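Local coordinates for 3-oxoacyl-(acyl-carrier protein) synthase II (Thermus thermophilus, PDB 1J3N) that probably catalyses the condensation of malonyl-ACP with a growing acyl chain in fatty acid elongation, as a homodimeric beta-ketoacyl-ACP synthase of the thiolase clan, at residues 254-259 against 286-291; 388-393 against 400-405. All blocks are in the same frame, centred on the assembly; numbering follows the deposited sequence.

How the interactions relate
The two contacts lie 9 Å apart, centre to centre, on the same side of the chain's centre, and share one sheet of the thiolase-type fold. Strand 253-262, the sheet side of interaction 1, runs antiparallel to strand 399-406, the second strand of the hairpin in interaction 2. Probable backbone hydrogen bonds join them: Gly-257 O lies 2.9 Å from Ala-404 N and Gly-259 O 2.7 Å from Val-402 N. Side chains meet as well, Leu-255 CD1 at 3.6 Å from Phe-405 CE1 and Ile-290 CG2 at 3.6 Å from Tyr-388 CZ. Helix 275-288 connects them again, since its end packs on residues 256-258 and its earlier turns cover Val-402 and Asn-392.

Interaction 1. Residues 254-259 against 286-291; sequences ELVGFG and KDAGIA
With CG anti to the backbone N (chi1 -177°), Asp-287 swings its carboxylate from the last helical turn to the backbone of Phe-258. Its OD2 accepts the Phe-258 N-H at 2.7 Å, the bond bent to 147° and arriving on the anti side, 18° out of the carboxylate plane. A water donates to both Asp-287 OD2 and Val-256 O, its oxygen 2.8 Å from Val-256 O, so strand and helix end are bridged twice. Within the C-terminal ketoacyl synthase family region, Val-256 and Gly-257 together face Ala-404 in a classic beta bulge, against which the end of helix 275-288 packs. Ala-288 CB meets Val-256 CG2 at 3.6 Å, while Ala-288 CA makes a CH...O contact of 3.4 Å with Val-256 O. The bare Gly-257 CA lets the Ala-288 CB come to 3.8 Å. Without the carboxylate of Asp-287, as with an alanine here, the Phe-258 N-H would probably lose this acceptor, the water one of its two partners and Arg-173 a long, weak ion pair with OD1. The chain leaves the helix at Gly-289, whose positive phi belongs to a Schellman motif. Phe-258 also packs on Glu-179 of the second subunit.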
ATOM      1  N   GLU A 254      24.657  -2.102   3.611  1.00 22.89           N
ATOM      2  CA  GLU A 254      24.128  -1.266   2.552  1.00 23.91           C
ATOM      3  C   GLU A 254      23.006  -2.006   1.831  1.00 23.11           C
ATOM      4  O   GLU A 254      23.123  -3.196   1.551  1.00 22.21           O
ATOM      5  CB  GLU A 254      25.222  -0.918   1.545  1.00 24.34           C
ATOM      6  CG  GLU A 254      24.856   0.260   0.652  1.00 26.59           C
ATOM      7  CD  GLU A 254      25.712   0.351  -0.598  1.00 29.41           C
ATOM      8  OE1 GLU A 254      26.854  -0.153  -0.586  1.00 28.32           O
ATOM      9  OE2 GLU A 254      25.240   0.942  -1.593  1.00 30.46           O
ATOM     10  N   LEU A 255      21.905  -1.309   1.560  1.00 23.59           N
ATOM     11  CA  LEU A 255      20.792  -1.902   0.816  1.00 22.63           C
ATOM     12  C   LEU A 255      21.138  -1.612  -0.643  1.00 21.64           C
ATOM     13  O   LEU A 255      20.974  -0.490  -1.115  1.00 19.40           O
ATOM     14  CB  LEU A 255      19.460  -1.241   1.188  1.00 22.20           C
ATOM     15  CG  LEU A 255      18.214  -1.662   0.398  1.00 19.74           C
ATOM     16  CD1 LEU A 255      18.109  -3.166   0.354  1.00 19.91           C
ATOM     17  CD2 LEU A 255      16.977  -1.056   1.046  1.00 19.41           C
ATOM     18  N   VAL A 256      21.623  -2.632  -1.344  1.00 23.48           N
ATOM     19  CA  VAL A 256      22.049  -2.483  -2.734  1.00 23.98           C
ATOM     20  C   VAL A 256      21.071  -2.939  -3.826  1.00 24.36           C
ATOM     21  O   VAL A 256      21.134  -2.462  -4.966  1.00 24.07           O
ATOM     22  CB  VAL A 256      23.383  -3.227  -2.945  1.00 23.95           C
ATOM     23  CG1 VAL A 256      24.442  -2.666  -2.004  1.00 26.28           C
ATOM     24  CG2 VAL A 256      23.198  -4.705  -2.671  1.00 25.62           C
ATOM     25  N   GLY A 257      20.176  -3.862  -3.503  1.00 22.70           N
ATOM     26  CA  GLY A 257      19.259  -4.331  -4.527  1.00 22.02           C
ATOM     27  C   GLY A 257      17.819  -4.518  -4.110  1.00 22.03           C
ATOM     28  O   GLY A 257      17.528  -4.864  -2.966  1.00 23.06           O
ATOM     29  N   PHE A 258      16.918  -4.287  -5.060  1.00 22.30           N
ATOM     30  CA  PHE A 258      15.482  -4.419  -4.853  1.00 24.56           C
ATOM     31  C   PHE A 258      14.892  -5.069  -6.109  1.00 23.06           C
ATOM     32  O   PHE A 258      15.030  -4.549  -7.215  1.00 21.36           O
ATOM     33  CB  PHE A 258      14.874  -3.029  -4.606  1.00 24.70           C
ATOM     34  CG  PHE A 258      13.378  -3.025  -4.430  1.00 25.75           C
ATOM     35  CD1 PHE A 258      12.735  -4.036  -3.719  1.00 27.62           C
ATOM     36  CD2 PHE A 258      12.613  -1.973  -4.936  1.00 25.46           C
ATOM     37  CE1 PHE A 258      11.345  -3.993  -3.509  1.00 24.85           C
ATOM     38  CE2 PHE A 258      11.236  -1.920  -4.733  1.00 24.09           C
ATOM     39  CZ  PHE A 258      10.601  -2.930  -4.017  1.00 24.54           C
ATOM     40  N   GLY A 259      14.267  -6.228  -5.943  1.00 22.44           N
ATOM     41  CA  GLY A 259      13.696  -6.903  -7.096  1.00 21.49           C
ATOM     42  C   GLY A 259      12.288  -7.389  -6.847  1.00 20.99           C
ATOM     43  O   GLY A 259      11.994  -7.970  -5.804  1.00 21.50           O
ATOM     44  N   LYS A 286      20.358  -8.301 -10.513  1.00 26.51           N
ATOM     45  CA  LYS A 286      20.589  -7.346 -11.599  1.00 28.99           C
ATOM     46  C   LYS A 286      20.583  -5.909 -11.072  1.00 28.44           C
ATOM     47  O   LYS A 286      21.460  -5.114 -11.402  1.00 30.07           O
ATOM     48  CB  LYS A 286      19.506  -7.496 -12.679  1.00 33.54           C
ATOM     49  CG  LYS A 286      19.573  -8.796 -13.488  1.00 40.25           C
ATOM     50  CD  LYS A 286      18.356  -8.945 -14.409  1.00 42.31           C
ATOM     51  CE  LYS A 286      18.489 -10.132 -15.367  1.00 44.80           C
ATOM     52  NZ  LYS A 286      18.599 -11.454 -14.684  1.00 46.31           N
ATOM     53  N   ASP A 287      19.587  -5.578 -10.257  1.00 27.28           N
ATOM     54  CA  ASP A 287      19.479  -4.233  -9.686  1.00 26.63           C
ATOM     55  C   ASP A 287      20.713  -3.881  -8.827  1.00 27.14           C
ATOM     56  O   ASP A 287      21.195  -2.744  -8.854  1.00 26.65           O
ATOM     57  CB  ASP A 287      18.190  -4.135  -8.853  1.00 27.48           C
ATOM     58  CG  ASP A 287      17.960  -2.747  -8.282  1.00 27.37           C
ATOM     59  OD1 ASP A 287      17.937  -1.773  -9.064  1.00 28.32           O
ATOM     60  OD2 ASP A 287      17.796  -2.635  -7.049  1.00 27.71           O
ATOM     61  N   ALA A 288      21.235  -4.853  -8.082  1.00 25.51           N
ATOM     62  CA  ALA A 288      22.411  -4.611  -7.244  1.00 27.50           C
ATOM     63  C   ALA A 288      23.709  -4.716  -8.044  1.00 28.88           C
ATOM     64  O   ALA A 288      24.786  -4.368  -7.556  1.00 30.21           O
ATOM     65  CB  ALA A 288      22.437  -5.590  -6.092  1.00 28.27           C
ATOM     66  N   GLY A 289      23.604  -5.208  -9.271  1.00 31.03           N
ATOM     67  CA  GLY A 289      24.776  -5.332 -10.121  1.00 31.59           C
ATOM     68  C   GLY A 289      25.742  -6.427  -9.725  1.00 33.21           C
ATOM     69  O   GLY A 289      26.946  -6.285  -9.921  1.00 33.96           O
ATOM     70  N   ILE A 290      25.230  -7.520  -9.170  1.00 33.71           N
ATOM     71  CA  ILE A 290      26.095  -8.626  -8.769  1.00 34.45           C
ATOM     72  C   ILE A 290      25.664  -9.938  -9.408  1.00 34.38           C
ATOM     73  O   ILE A 290      24.526 -10.083  -9.861  1.00 32.75           O
ATOM     74  CB  ILE A 290      26.126  -8.812  -7.228  1.00 35.08           C
ATOM     75  CG1 ILE A 290      24.812  -9.422  -6.738  1.00 34.32           C
ATOM     76  CG2 ILE A 290      26.379  -7.474  -6.552  1.00 35.71           C
ATOM     77  CD1 ILE A 290      23.623  -8.544  -6.935  1.00 37.78           C
ATOM     78  N   ALA A 291      26.588 -10.891  -9.439  1.00 33.59           N
ATOM     79  CA  ALA A 291      26.329 -12.194 -10.027  1.00 33.76           C
ATOM     80  C   ALA A 291      25.906 -13.210  -8.969  1.00 33.24           C
ATOM     81  O   ALA A 291      26.274 -13.105  -7.796  1.00 34.76           O
ATOM     82  CB  ALA A 291      27.577 -12.685 -10.767  1.00 33.19           C
TER
HETATM   83  O   HOH W   1      19.611  -0.436  -6.230  1.00 36.11           O

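Interaction 2. Residues 388-393 against 400-405; sequences YALSNS and NAVLAF
Strands 388-393 and 400-405 run antiparallel at 162°, their axes 4.6 Å apart, with Ala-389/Phe-405, Ser-391/Leu-403 and Ser-393/Ala-401 as hydrogen-bonded pairs. Phe-405 N to Ala-389 O is 2.8 Å and nearly straight (174°), whereas the bond from Ser-393 N to Ala-401 O is weak. On the face carrying Leu-390, Asn-392, Val-402 and Ala-404, Leu-390 reaches across to the partner strand: its CG stands anti to the carbonyl carbon (chi1 -67°), and CD2 lies 3.5 Å from Ala-404 CB and 4.0 Å from Val-402 CG1. Asn-392 lies alongside Val-402, pointing the same way. Its OD1 rests against both methyls of Val-402, 3.4 Å from CG2, and is buried without a polar partner, while ND2 is hydrogen-bonded to Glu-312. On the opposite face Ser-391 CB sits at the edge of the Phe-405 ring, near its plane, 4.4 Å from CE2. Tyr-388 adds a CH...O contact at the start of its strand, its CA 3.3 Å from Phe-405 O. The pair forms a beta hairpin within the mixed sheet of the thiolase-type fold: strand 297-299 runs parallel to 388-394 on one flank, and strand 253-262 pairs antiparallel with 399-406 on the other. Helix 275-288 covers Asn-392 and Val-402, whereas helix 343-357 packs on Ser-391 and Phe-405, and helix 163-176 on Ser-393, Ala-401 and Leu-403.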
ATOM      1  N   TYR A 388      27.492 -10.542   0.286  1.00 29.94           N
ATOM      2  CA  TYR A 388      26.140 -10.301  -0.204  1.00 30.40           C
ATOM      3  C   TYR A 388      25.134 -11.352   0.289  1.00 30.65           C
ATOM      4  O   TYR A 388      25.456 -12.546   0.432  1.00 28.26           O
ATOM      5  CB  TYR A 388      26.141 -10.268  -1.739  1.00 31.23           C
ATOM      6  CG  TYR A 388      26.847  -9.065  -2.342  1.00 31.82           C
ATOM      7  CD1 TYR A 388      26.232  -7.816  -2.378  1.00 31.16           C
ATOM      8  CD2 TYR A 388      28.134  -9.180  -2.882  1.00 31.87           C
ATOM      9  CE1 TYR A 388      26.872  -6.704  -2.937  1.00 33.05           C
ATOM     10  CE2 TYR A 388      28.787  -8.073  -3.444  1.00 33.62           C
ATOM     11  CZ  TYR A 388      28.150  -6.840  -3.469  1.00 34.82           C
ATOM     12  OH  TYR A 388      28.779  -5.744  -4.025  1.00 37.62           O
ATOM     13  N   ALA A 389      23.910 -10.893   0.534  1.00 28.50           N
ATOM     14  CA  ALA A 389      22.837 -11.756   1.009  1.00 26.33           C
ATOM     15  C   ALA A 389      21.486 -11.281   0.486  1.00 27.24           C
ATOM     16  O   ALA A 389      21.274 -10.076   0.277  1.00 24.50           O
ATOM     17  CB  ALA A 389      22.819 -11.768   2.534  1.00 26.58           C
ATOM     18  N   LEU A 390      20.574 -12.226   0.267  1.00 24.49           N
ATOM     19  CA  LEU A 390      19.236 -11.881  -0.193  1.00 23.83           C
ATOM     20  C   LEU A 390      18.222 -12.149   0.913  1.00 23.31           C
ATOM     21  O   LEU A 390      18.455 -12.979   1.800  1.00 25.29           O
ATOM     22  CB  LEU A 390      18.843 -12.701  -1.430  1.00 23.55           C
ATOM     23  CG  LEU A 390      19.583 -12.473  -2.752  1.00 24.38           C
ATOM     24  CD1 LEU A 390      18.897 -13.280  -3.846  1.00 22.54           C
ATOM     25  CD2 LEU A 390      19.582 -10.983  -3.107  1.00 20.51           C
ATOM     26  N   SER A 391      17.104 -11.435   0.848  1.00 22.15           N
ATOM     27  CA  SER A 391      16.002 -11.587   1.783  1.00 23.99           C
ATOM     28  C   SER A 391      14.764 -11.801   0.914  1.00 23.48           C
ATOM     29  O   SER A 391      14.335 -10.890   0.214  1.00 21.11           O
ATOM     30  CB  SER A 391      15.835 -10.331   2.630  1.00 25.43           C
ATOM     31  OG  SER A 391      14.942 -10.583   3.700  1.00 26.53           O
ATOM     32  N   ASN A 392      14.192 -13.001   0.962  1.00 24.18           N
ATOM     33  CA  ASN A 392      13.032 -13.321   0.133  1.00 22.01           C
ATOM     34  C   ASN A 392      11.663 -13.170   0.784  1.00 22.72           C
ATOM     35  O   ASN A 392      11.492 -13.424   1.973  1.00 22.46           O
ATOM     36  CB  ASN A 392      13.143 -14.752  -0.415  1.00 22.23           C
ATOM     37  CG  ASN A 392      14.280 -14.920  -1.420  1.00 23.82           C
ATOM     38  OD1 ASN A 392      14.749 -13.954  -2.016  1.00 22.41           O
ATOM     39  ND2 ASN A 392      14.708 -16.166  -1.625  1.00 23.61           N
ATOM     40  N   SER A 393      10.689 -12.776  -0.031  1.00 23.47           N
ATOM     41  CA  SER A 393       9.304 -12.613   0.399  1.00 25.42           C
ATOM     42  C   SER A 393       8.392 -12.904  -0.793  1.00 26.72           C
ATOM     43  O   SER A 393       8.304 -12.095  -1.721  1.00 25.46           O
ATOM     44  CB  SER A 393       9.071 -11.195   0.914  1.00 25.23           C
ATOM     45  OG  SER A 393       9.775 -10.987   2.126  1.00 22.35           O
ATOM     46  N   ASN A 400       6.015 -10.947  -5.343  1.00 19.86           N
ATOM     47  CA  ASN A 400       7.347 -11.395  -4.970  1.00 19.76           C
ATOM     48  C   ASN A 400       8.243 -10.181  -4.825  1.00 20.87           C
ATOM     49  O   ASN A 400       8.336  -9.359  -5.733  1.00 22.08           O
ATOM     50  CB  ASN A 400       7.912 -12.329  -6.042  1.00 19.56           C
ATOM     51  CG  ASN A 400       7.027 -13.523  -6.286  1.00 21.47           C
ATOM     52  OD1 ASN A 400       6.730 -14.279  -5.364  1.00 25.78           O
ATOM     53  ND2 ASN A 400       6.590 -13.698  -7.525  1.00 22.26           N
ATOM     54  N   ALA A 401       8.889 -10.071  -3.671  1.00 20.19           N
ATOM     55  CA  ALA A 401       9.782  -8.957  -3.398  1.00 22.00           C
ATOM     56  C   ALA A 401      11.056  -9.509  -2.766  1.00 21.83           C
ATOM     57  O   ALA A 401      11.005 -10.289  -1.808  1.00 22.97           O
ATOM     58  CB  ALA A 401       9.103  -7.957  -2.459  1.00 20.01           C
ATOM     59  N   VAL A 402      12.192  -9.103  -3.312  1.00 22.65           N
ATOM     60  CA  VAL A 402      13.492  -9.548  -2.831  1.00 21.79           C
ATOM     61  C   VAL A 402      14.432  -8.367  -2.579  1.00 22.65           C
ATOM     62  O   VAL A 402      14.504  -7.431  -3.380  1.00 21.11           O
ATOM     63  CB  VAL A 402      14.161 -10.484  -3.867  1.00 23.50           C
ATOM     64  CG1 VAL A 402      15.551 -10.891  -3.391  1.00 17.51           C
ATOM     65  CG2 VAL A 402      13.287 -11.708  -4.092  1.00 22.10           C
ATOM     66  N   LEU A 403      15.141  -8.413  -1.455  1.00 21.48           N
ATOM     67  CA  LEU A 403      16.086  -7.365  -1.120  1.00 22.30           C
ATOM     68  C   LEU A 403      17.482  -7.969  -1.119  1.00 21.98           C
ATOM     69  O   LEU A 403      17.670  -9.122  -0.717  1.00 22.29           O
ATOM     70  CB  LEU A 403      15.783  -6.760   0.262  1.00 20.93           C
ATOM     71  CG  LEU A 403      14.499  -5.930   0.417  1.00 21.63           C
ATOM     72  CD1 LEU A 403      14.416  -5.395   1.832  1.00 22.55           C
ATOM     73  CD2 LEU A 403      14.482  -4.782  -0.568  1.00 22.21           C
ATOM     74  N   ALA A 404      18.446  -7.185  -1.583  1.00 21.10           N
ATOM     75  CA  ALA A 404      19.838  -7.598  -1.633  1.00 22.07           C
ATOM     76  C   ALA A 404      20.644  -6.669  -0.737  1.00 22.78           C
ATOM     77  O   ALA A 404      20.637  -5.448  -0.917  1.00 21.57           O
ATOM     78  CB  ALA A 404      20.364  -7.530  -3.069  1.00 20.06           C
ATOM     79  N   PHE A 405      21.349  -7.259   0.222  1.00 23.20           N
ATOM     80  CA  PHE A 405      22.159  -6.496   1.156  1.00 24.73           C
ATOM     81  C   PHE A 405      23.644  -6.743   0.938  1.00 25.05           C
ATOM     82  O   PHE A 405      24.063  -7.851   0.609  1.00 26.06           O
ATOM     83  CB  PHE A 405      21.772  -6.860   2.590  1.00 23.02           C
ATOM     84  CG  PHE A 405      20.424  -6.325   3.005  1.00 26.32           C
ATOM     85  CD1 PHE A 405      20.241  -4.960   3.234  1.00 25.81           C
ATOM     86  CD2 PHE A 405      19.339  -7.183   3.172  1.00 25.61           C
ATOM     87  CE1 PHE A 405      18.999  -4.458   3.628  1.00 25.72           C
ATOM     88  CE2 PHE A 405      18.089  -6.689   3.567  1.00 25.50           C
ATOM     89  CZ  PHE A 405      17.924  -5.325   3.795  1.00 23.95           C
TER